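Local coordinates for MsStt7d protein (Micromonas, PDB 4IX3) that probably transfers phosphate from ATP to proteins, this chain being the catalytic kinase domain of a state transition kinase homolog, at residues Tyr71-His74 and Ala75-Gly79; Gly154-Ala157 and Arg158-Glu161; Ala325-Cys329 and Glu330-Ser334. One frame throughout, in Å; residues are numbered along the deposited sequence.

Overall arrangement
Contact 2 touches both of the others. Contact 1 closes helix 59-76 of the N-lobe, and contact 2 is the last part of helix 141-161 in the C-lobe. Their centres are 11 Å apart and they meet directly: R158 NH2 lies 2.8 Å from K78 O, and V73 and L159 pack together. Contact 3, the capped start of helix 329-332, lies against L156, H160, A157 and G154 of contact 2, where C329 SG is 3.8 Å from L156 CB. Contacts 1 and 3 do not touch, their nearest atoms being about 13 Å apart. The side chain of L156 is about 9 Å from that of D168, a magnesium ligand, and about 13 Å from the bound magnesium ion.

Contact 1 of 3, residues Tyr71-His74 and Ala75-Gly79; sequences YHVH and ANAKG
Each of the two imidazoles has a side chain four residues on lying over one face. On H74 it is the methylene K78 CE, 3.8 Å above the ring plane and displaced toward the rim, a CH-pi contact 4.1 Å from the ring centroid. On H72 it is the end of the N76 amide, its plane turned 45° from that of the ring; which amide atom faces the ring is uncertain. The far end of H72 is held separately, since NE2 is hydrogen-bonded to C162 O.

The lysine does two things at once. Its chain runs from K78 back along the helix end and bends at its last torsion (chi4 64°), which carries NZ round to H74 O at 2.8 Å while CE stays over the imidazole. Had the helix gone on, that carbonyl would have received the backbone amide of residue 78; here the ammonium group takes that place.

This is the C-terminal end of helix 59-76, the C-helix of the kinase N-lobe, running into the turn that leads to strand 84-90. A75 N still bonds to Y71 O at 3.1 Å in regular helical fashion. V73 O is gripped by A77 N at 2.8 Å and, weakly, by N76 N, after which A77 abandons helical angles and the chain turns off.

The apolar side of the turn is formed by V73 and A77, with V73 CG1 4.3 Å from A77 CB. Both lie on L159 of helix 141-161, and V73 also meets L189, the residue after the magnesium ligand D188. Further out, A77 O accepts from T80 OG1, and Y71 meets F84 edge-to-face.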
ATOM      1  N   TYR B  71      -0.996  20.971  -6.594  1.00 12.66           N
ATOM      2  CA  TYR B  71      -1.216  22.252  -7.276  1.00 12.81           C
ATOM      3  C   TYR B  71      -1.387  23.351  -6.242  1.00 12.61           C
ATOM      4  O   TYR B  71      -0.889  24.468  -6.423  1.00 13.69           O
ATOM      5  CB  TYR B  71      -2.446  22.186  -8.195  1.00 14.54           C
ATOM      6  CG  TYR B  71      -2.152  21.561  -9.539  1.00 12.80           C
ATOM      7  CD1 TYR B  71      -1.454  22.272 -10.513  1.00 13.61           C
ATOM      8  CD2 TYR B  71      -2.649  20.311  -9.885  1.00 13.33           C
ATOM      9  CE1 TYR B  71      -1.195  21.764 -11.792  1.00 14.73           C
ATOM     10  CE2 TYR B  71      -2.437  19.801 -11.169  1.00 14.38           C
ATOM     11  CZ  TYR B  71      -1.684  20.491 -12.099  1.00 14.20           C
ATOM     12  OH  TYR B  71      -1.454  19.954 -13.346  1.00 15.39           O
ATOM     13  N   HIS B  72      -2.122  23.083  -5.165  1.00 12.24           N
ATOM     14  CA  HIS B  72      -2.298  24.090  -4.105  1.00 11.73           C
ATOM     15  C   HIS B  72      -0.965  24.512  -3.508  1.00 11.47           C
ATOM     16  O   HIS B  72      -0.746  25.714  -3.267  1.00 13.99           O
ATOM     17  CB  HIS B  72      -3.237  23.550  -3.022  1.00 13.51           C
ATOM     18  CG  HIS B  72      -3.639  24.565  -1.999  1.00 13.35           C
ATOM     19  ND1 HIS B  72      -4.535  25.548  -2.254  1.00 16.83           N
ATOM     20  CD2 HIS B  72      -3.241  24.702  -0.675  1.00 14.61           C
ATOM     21  CE1 HIS B  72      -4.686  26.286  -1.138  1.00 19.07           C
ATOM     22  NE2 HIS B  72      -3.912  25.747  -0.164  1.00 14.71           N
ATOM     23  N   VAL B  73      -0.134  23.531  -3.184  1.00 11.03           N
ATOM     24  CA  VAL B  73       1.191  23.807  -2.584  1.00 12.89           C
ATOM     25  C   VAL B  73       2.116  24.536  -3.553  1.00 12.75           C
ATOM     26  O   VAL B  73       2.865  25.441  -3.152  1.00 13.71           O
ATOM     27  CB  VAL B  73       1.841  22.510  -2.070  1.00 11.59           C
ATOM     28  CG1 VAL B  73       3.305  22.722  -1.669  1.00 13.59           C
ATOM     29  CG2 VAL B  73       1.041  22.024  -0.869  1.00 13.06           C
ATOM     30  N   HIS B  74       2.046  24.188  -4.830  1.00 13.19           N
ATOM     31  CA  HIS B  74       2.854  24.865  -5.820  1.00 12.46           C
ATOM     32  C   HIS B  74       2.447  26.347  -5.908  1.00 14.26           C
ATOM     33  O   HIS B  74       3.309  27.230  -6.031  1.00 16.34           O
ATOM     34  CB  HIS B  74       2.651  24.213  -7.179  1.00 15.39           C
ATOM     35  CG  HIS B  74       3.446  24.888  -8.255  1.00 15.15           C
ATOM     36  ND1 HIS B  74       4.707  24.530  -8.556  1.00 20.37           N
ATOM     37  CD2 HIS B  74       3.124  25.966  -9.073  1.00 18.02           C
ATOM     38  CE1 HIS B  74       5.153  25.295  -9.569  1.00 24.75           C
ATOM     39  NE2 HIS B  74       4.181  26.169  -9.889  1.00 24.87           N
ATOM     40  N   ALA B  75       1.153  26.654  -5.786  1.00 14.87           N
ATOM     41  CA  ALA B  75       0.679  28.021  -5.843  1.00 14.15           C
ATOM     42  C   ALA B  75       0.981  28.807  -4.582  1.00 15.48           C
ATOM     43  O   ALA B  75       1.172  30.024  -4.700  1.00 20.44           O
ATOM     44  CB  ALA B  75      -0.813  28.040  -6.136  1.00 14.66           C
ATOM     45  N   ASN B  76       0.970  28.145  -3.419  1.00 14.78           N
ATOM     46  CA  ASN B  76       0.902  28.831  -2.120  1.00 14.65           C
ATOM     47  C   ASN B  76       2.071  28.634  -1.158  1.00 16.46           C
ATOM     48  O   ASN B  76       2.216  29.414  -0.202  1.00 20.04           O
ATOM     49  CB  ASN B  76      -0.398  28.494  -1.397  1.00 16.95           C
ATOM     50  CG  ASN B  76      -1.598  29.033  -2.136  1.00 18.32           C
ATOM     51  OD1 ASN B  76      -2.385  28.300  -2.788  1.00 23.30           O
ATOM     52  ND2 ASN B  76      -1.718  30.337  -2.097  1.00 20.11           N
ATOM     53  N   ALA B  77       2.872  27.597  -1.387  1.00 14.77           N
ATOM     54  CA  ALA B  77       3.988  27.279  -0.502  1.00 13.92           C
ATOM     55  C   ALA B  77       5.167  26.697  -1.276  1.00 14.48           C
ATOM     56  O   ALA B  77       5.587  25.566  -1.036  1.00 14.22           O
ATOM     57  CB  ALA B  77       3.541  26.317   0.588  1.00 15.57           C
ATOM     58  N   LYS B  78       5.695  27.486  -2.206  1.00 15.58           N
ATOM     59  CA  LYS B  78       6.852  27.074  -3.029  1.00 15.46           C
ATOM     60  C   LYS B  78       8.082  26.852  -2.160  1.00 14.48           C
ATOM     61  O   LYS B  78       8.336  27.661  -1.255  1.00 16.84           O
ATOM     62  CB  LYS B  78       7.183  28.140  -4.075  1.00 18.26           C
ATOM     63  CG  LYS B  78       6.206  28.140  -5.243  1.00 21.85           C
ATOM     64  CD  LYS B  78       6.791  28.960  -6.386  1.00 27.83           C
ATOM     65  CE  LYS B  78       5.985  28.767  -7.667  1.00 40.58           C
ATOM     66  NZ  LYS B  78       4.615  29.295  -7.434  1.00 38.77           N
ATOM     67  N   GLY B  79       8.833  25.792  -2.445  1.00 14.07           N
ATOM     68  CA  GLY B  79      10.066  25.451  -1.747  1.00 15.01           C
ATOM     69  C   GLY B  79       9.857  24.629  -0.499  1.00 11.38           C
ATOM     70  O   GLY B  79      10.872  24.120   0.018  1.00 14.80           O
TER

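Contact 2 of 3, residues Gly154-Ala157 and Arg158-Glu161; sequences GSLA and RLHE
H160 lays its ring across the backbone carbonyl of L156, one turn earlier in helix 141-161. The oxygen L156 O sits 3.1 Å above the imidazole plane, displaced toward the rim. The first torsion of H160 sets CG beside its own backbone N (chi1 -59°), turning the ring back over the preceding turn instead of out from it. The same oxygen receives the straight bond from H160 N at 2.8 Å (167°). ND1 is also near it, but the oxygen is over the face, so no hydrogen bond forms there. CE1 of the ring reaches L156 CB at 4.0 Å, and NE2 is hydrogen-bonded to D249 OD2 of helix 246-261.

On another side of the helix R158 runs back past G154, its CG 3.4 Å from G154 O, and bends at chi3 (66°). This brings its guanidinium, edge on and in plane, to a water that accepts from NH1 at 2.9 Å and donates to S155 OG at 2.8 Å. S155 OG also makes a weak bond with E151 O, while NH2 of the arginine is taken by K78 O in the turn after helix 59-76. Between these polar flanks L156 and L159 stand side by side, CD2 of the former 4.4 Å from CD1 of the latter, and both rest on L186 of strand 183-186. This is the E-helix of the kinase C-lobe, packed against the F-helix 246-261.

With an electron-rich carbonyl oxygen over its face and the D249 carboxylate at NE2, the buried imidazole of H160 is held against rotation and would probably have its positive form favoured.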
ATOM      1  N   GLY B 154       9.639  25.564   9.688  1.00 10.64           N
ATOM      2  CA  GLY B 154       9.227  26.727   8.876  1.00 11.84           C
ATOM      3  C   GLY B 154       8.360  26.272   7.696  1.00 10.34           C
ATOM      4  O   GLY B 154       7.371  26.904   7.383  1.00 12.05           O
ATOM      5  N   SER B 155       8.718  25.158   7.068  1.00 10.36           N
ATOM      6  CA  SER B 155       7.914  24.642   5.948  1.00  9.97           C
ATOM      7  C   SER B 155       6.545  24.161   6.391  1.00  9.55           C
ATOM      8  O   SER B 155       5.529  24.449   5.741  1.00 10.54           O
ATOM      9  CB  SER B 155       8.649  23.551   5.219  1.00 11.13           C
ATOM     10  OG  SER B 155       9.739  24.085   4.505  1.00 12.01           O
ATOM     11  N   LEU B 156       6.495  23.403   7.495  1.00  9.39           N
ATOM     12  CA  LEU B 156       5.194  23.009   8.048  1.00 10.70           C
ATOM     13  C   LEU B 156       4.317  24.203   8.395  1.00 10.62           C
ATOM     14  O   LEU B 156       3.116  24.206   8.140  1.00 11.49           O
ATOM     15  CB  LEU B 156       5.368  22.040   9.235  1.00 10.93           C
ATOM     16  CG  LEU B 156       5.940  20.676   8.847  1.00  9.57           C
ATOM     17  CD1 LEU B 156       6.292  19.879  10.085  1.00 11.86           C
ATOM     18  CD2 LEU B 156       4.907  19.925   7.997  1.00 12.39           C
ATOM     19  N   ALA B 157       4.916  25.254   8.980  1.00 11.29           N
ATOM     20  CA  ALA B 157       4.162  26.452   9.285  1.00 12.53           C
ATOM     21  C   ALA B 157       3.582  27.064   8.006  1.00 11.20           C
ATOM     22  O   ALA B 157       2.422  27.489   7.996  1.00 12.33           O
ATOM     23  CB  ALA B 157       5.023  27.463  10.020  1.00 13.58           C
ATOM     24  N   ARG B 158       4.379  27.115   6.931  1.00 11.83           N
ATOM     25  CA  ARG B 158       3.838  27.659   5.672  1.00 11.50           C
ATOM     26  C   ARG B 158       2.755  26.757   5.072  1.00 11.86           C
ATOM     27  O   ARG B 158       1.725  27.254   4.562  1.00 13.77           O
ATOM     28  CB  ARG B 158       4.995  27.800   4.677  1.00 12.79           C
ATOM     29  CG  ARG B 158       5.920  28.956   5.026  1.00 16.87           C
ATOM     30  CD  ARG B 158       7.161  29.014   4.112  1.00 18.31           C
ATOM     31  NE  ARG B 158       6.722  29.313   2.753  1.00 19.52           N
ATOM     32  CZ  ARG B 158       7.362  28.950   1.647  1.00 19.16           C
ATOM     33  NH1 ARG B 158       8.466  28.202   1.711  1.00 24.61           N
ATOM     34  NH2 ARG B 158       6.889  29.333   0.470  1.00 24.00           N
ATOM     35  N   LEU B 159       2.889  25.422   5.163  1.00 11.20           N
ATOM     36  CA  LEU B 159       1.808  24.526   4.728  1.00 10.90           C
ATOM     37  C   LEU B 159       0.539  24.751   5.532  1.00 11.61           C
ATOM     38  O   LEU B 159      -0.570  24.934   4.996  1.00 12.19           O
ATOM     39  CB  LEU B 159       2.266  23.071   4.793  1.00 11.38           C
ATOM     40  CG  LEU B 159       3.299  22.724   3.722  1.00 10.53           C
ATOM     41  CD1 LEU B 159       3.992  21.400   3.990  1.00 13.48           C
ATOM     42  CD2 LEU B 159       2.730  22.680   2.303  1.00 13.30           C
ATOM     43  N   HIS B 160       0.712  24.809   6.856  1.00 11.24           N
ATOM     44  CA  HIS B 160      -0.456  25.002   7.698  1.00 12.71           C
ATOM     45  C   HIS B 160      -1.178  26.316   7.434  1.00 13.38           C
ATOM     46  O   HIS B 160      -2.420  26.392   7.471  1.00 14.46           O
ATOM     47  CB  HIS B 160      -0.126  24.885   9.190  1.00 12.26           C
ATOM     48  CG  HIS B 160       0.466  23.555   9.546  1.00 12.49           C
ATOM     49  ND1 HIS B 160       1.217  23.342  10.660  1.00 13.03           N
ATOM     50  CD2 HIS B 160       0.415  22.354   8.869  1.00 11.03           C
ATOM     51  CE1 HIS B 160       1.631  22.064  10.692  1.00 12.25           C
ATOM     52  NE2 HIS B 160       1.151  21.442   9.600  1.00 11.65           N
ATOM     53  N   GLU B 161      -0.407  27.368   7.161  1.00 14.05           N
ATOM     54  CA  GLU B 161      -0.933  28.701   6.866  1.00 17.09           C
ATOM     55  C   GLU B 161      -1.852  28.683   5.634  1.00 16.33           C
ATOM     56  O   GLU B 161      -2.786  29.466   5.531  1.00 19.49           O
ATOM     57  CB  GLU B 161       0.249  29.684   6.684  1.00 19.92           C
ATOM     58  CG  GLU B 161      -0.050  31.173   6.572  1.00 28.16           C
ATOM     59  CD  GLU B 161       1.222  31.984   6.285  1.00 38.64           C
ATOM     60  OE1 GLU B 161       2.366  31.509   6.539  1.00 46.22           O
ATOM     61  OE2 GLU B 161       1.093  33.105   5.757  1.00 61.68           O
TER
HETATM   62  O   HOH W   1       9.900  26.845   3.883  1.00 18.24           O

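Contact 3 of 3, residues Ala325-Cys329 and Glu330-Ser334; sequences ARASC and EAALS
Polar bonds come first, and S328 makes two of them at the start of helix 329-332. From the N-cap position its OG accepts from A331 N at 2.9 Å and 160°, the classic capping bond; chi1 of 67° places the hydroxyl between the serine's own N and carbonyl carbon, where it faces the first turn. OG also lies 3.2 Å from A331 CB. The carbonyl of S328 takes A332 N at 3.0 Å, and the next bond, L333 N to C329 O, is more bent at 137°. A331 O receives both the backbone N and the hydroxyl of S334, OG standing 2.7 Å away in the carbonyl plane.

Charge enters just upstream, where R326 NH2 forms a salt bridge with E220, consistent with the arginine that pairs with the glutamate of the APE motif in protein kinases.

Apolar contacts are small. A327 CB and A332 CB, just before the cap and in the first turn, meet at 4.4 Å, and A332 goes on to touch L314 and L318 of helix 302-318. C329 packs on L153, L156 and H160 of helix 141-161. The whole is an N-capped helix start, with a serine cap and A327 and A332 in the positions of a hydrophobic staple, joining the segment before it to helix 141-161 of the kinase C-lobe.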
ATOM      1  N   ALA B 325      -2.458  21.472  24.262  1.00 17.30           N
ATOM      2  CA  ALA B 325      -1.244  21.903  24.935  1.00 16.27           C
ATOM      3  C   ALA B 325      -0.075  21.851  23.948  1.00 15.00           C
ATOM      4  O   ALA B 325       0.990  22.375  24.243  1.00 18.20           O
ATOM      5  CB  ALA B 325      -0.980  20.974  26.133  1.00 18.08           C
ATOM      6  N   ARG B 326      -0.222  21.201  22.788  1.00 14.47           N
ATOM      7  CA  ARG B 326       0.915  20.924  21.913  1.00 12.68           C
ATOM      8  C   ARG B 326       1.211  22.138  21.024  1.00 13.58           C
ATOM      9  O   ARG B 326       0.276  22.734  20.457  1.00 15.62           O
ATOM     10  CB  ARG B 326       0.564  19.707  21.038  1.00 14.22           C
ATOM     11  CG  ARG B 326       1.753  19.117  20.287  1.00 13.45           C
ATOM     12  CD  ARG B 326       1.333  17.905  19.449  1.00 12.43           C
ATOM     13  NE  ARG B 326       0.670  16.878  20.268  1.00 13.36           N
ATOM     14  CZ  ARG B 326      -0.218  15.992  19.824  1.00 14.10           C
ATOM     15  NH1 ARG B 326      -0.465  15.930  18.532  1.00 16.43           N
ATOM     16  NH2 ARG B 326      -0.810  15.147  20.653  1.00 17.60           N
ATOM     17  N   ALA B 327       2.492  22.453  20.850  1.00 13.03           N
ATOM     18  CA  ALA B 327       2.864  23.656  20.058  1.00 12.80           C
ATOM     19  C   ALA B 327       2.440  23.526  18.604  1.00 12.29           C
ATOM     20  O   ALA B 327       2.544  22.437  18.026  1.00 13.73           O
ATOM     21  CB  ALA B 327       4.368  23.844  20.058  1.00 13.34           C
ATOM     22  N   SER B 328       2.034  24.645  17.985  1.00 13.39           N
ATOM     23  CA  SER B 328       1.984  24.717  16.528  1.00 13.08           C
ATOM     24  C   SER B 328       3.393  24.725  15.994  1.00 12.33           C
ATOM     25  O   SER B 328       4.353  25.072  16.709  1.00 14.26           O
ATOM     26  CB  SER B 328       1.259  25.997  16.101  1.00 15.96           C
ATOM     27  OG  SER B 328       2.043  27.142  16.459  1.00 15.71           O
ATOM     28  N   CYS B 329       3.584  24.361  14.736  1.00 13.75           N
ATOM     29  CA  CYS B 329       4.915  24.389  14.141  1.00 13.16           C
ATOM     30  C   CYS B 329       5.407  25.845  14.034  1.00 13.38           C
ATOM     31  O   CYS B 329       6.587  26.098  14.298  1.00 14.21           O
ATOM     32  CB  CYS B 329       4.899  23.706  12.764  1.00 13.69           C
ATOM     33  SG  CYS B 329       4.681  21.895  12.928  1.00 13.92           S
ATOM     34  N   GLU B 330       4.526  26.826  13.816  1.00 15.12           N
ATOM     35  CA  GLU B 330       4.923  28.248  13.813  1.00 16.08           C
ATOM     36  C   GLU B 330       5.452  28.656  15.188  1.00 16.43           C
ATOM     37  O   GLU B 330       6.529  29.267  15.265  1.00 17.50           O
ATOM     38  CB  GLU B 330       3.765  29.168  13.421  1.00 19.09           C
ATOM     39  CG  GLU B 330       4.226  30.620  13.358  1.00 25.37           C
ATOM     40  CD  GLU B 330       3.082  31.625  13.311  1.00 40.58           C
ATOM     41  OE1 GLU B 330       1.913  31.270  13.610  1.00 53.29           O
ATOM     42  OE2 GLU B 330       3.345  32.800  12.972  1.00 51.41           O
ATOM     43  N   ALA B 331       4.730  28.305  16.263  1.00 15.72           N
ATOM     44  CA  ALA B 331       5.168  28.667  17.620  1.00 17.10           C
ATOM     45  C   ALA B 331       6.529  28.043  17.964  1.00 17.09           C
ATOM     46  O   ALA B 331       7.428  28.735  18.488  1.00 20.16           O
ATOM     47  CB  ALA B 331       4.101  28.299  18.637  1.00 18.89           C
ATOM     48  N   ALA B 332       6.694  26.780  17.579  1.00 15.92           N
ATOM     49  CA  ALA B 332       7.892  26.020  17.850  1.00 15.18           C
ATOM     50  C   ALA B 332       9.120  26.709  17.202  1.00 15.18           C
ATOM     51  O   ALA B 332      10.222  26.609  17.755  1.00 15.89           O
ATOM     52  CB  ALA B 332       7.705  24.580  17.346  1.00 18.30           C
ATOM     53  N   LEU B 333       8.952  27.416  16.089  1.00 18.67           N
ATOM     54  CA  LEU B 333      10.090  28.089  15.474  1.00 20.38           C
ATOM     55  C   LEU B 333      10.773  29.139  16.343  1.00 21.42           C
ATOM     56  O   LEU B 333      11.951  29.438  16.118  1.00 23.44           O
ATOM     57  CB  LEU B 333       9.634  28.840  14.234  1.00 28.57           C
ATOM     58  CG  LEU B 333       9.783  28.127  12.916  1.00 27.27           C
ATOM     59  CD1 LEU B 333       9.390  29.138  11.866  1.00 24.95           C
ATOM     60  CD2 LEU B 333      11.184  27.604  12.656  1.00 21.77           C
ATOM     61  N   SER B 334      10.038  29.716  17.297  1.00 18.67           N
ATOM     62  CA  SER B 334      10.563  30.804  18.151  1.00 20.67           C
ATOM     63  C   SER B 334      11.299  30.262  19.378  1.00 17.02           C
ATOM     64  O   SER B 334      11.719  30.994  20.260  1.00 18.85           O
ATOM     65  CB  SER B 334       9.452  31.773  18.566  1.00 25.05           C
ATOM     66  OG  SER B 334       8.471  31.085  19.321  1.00 33.37           O
TER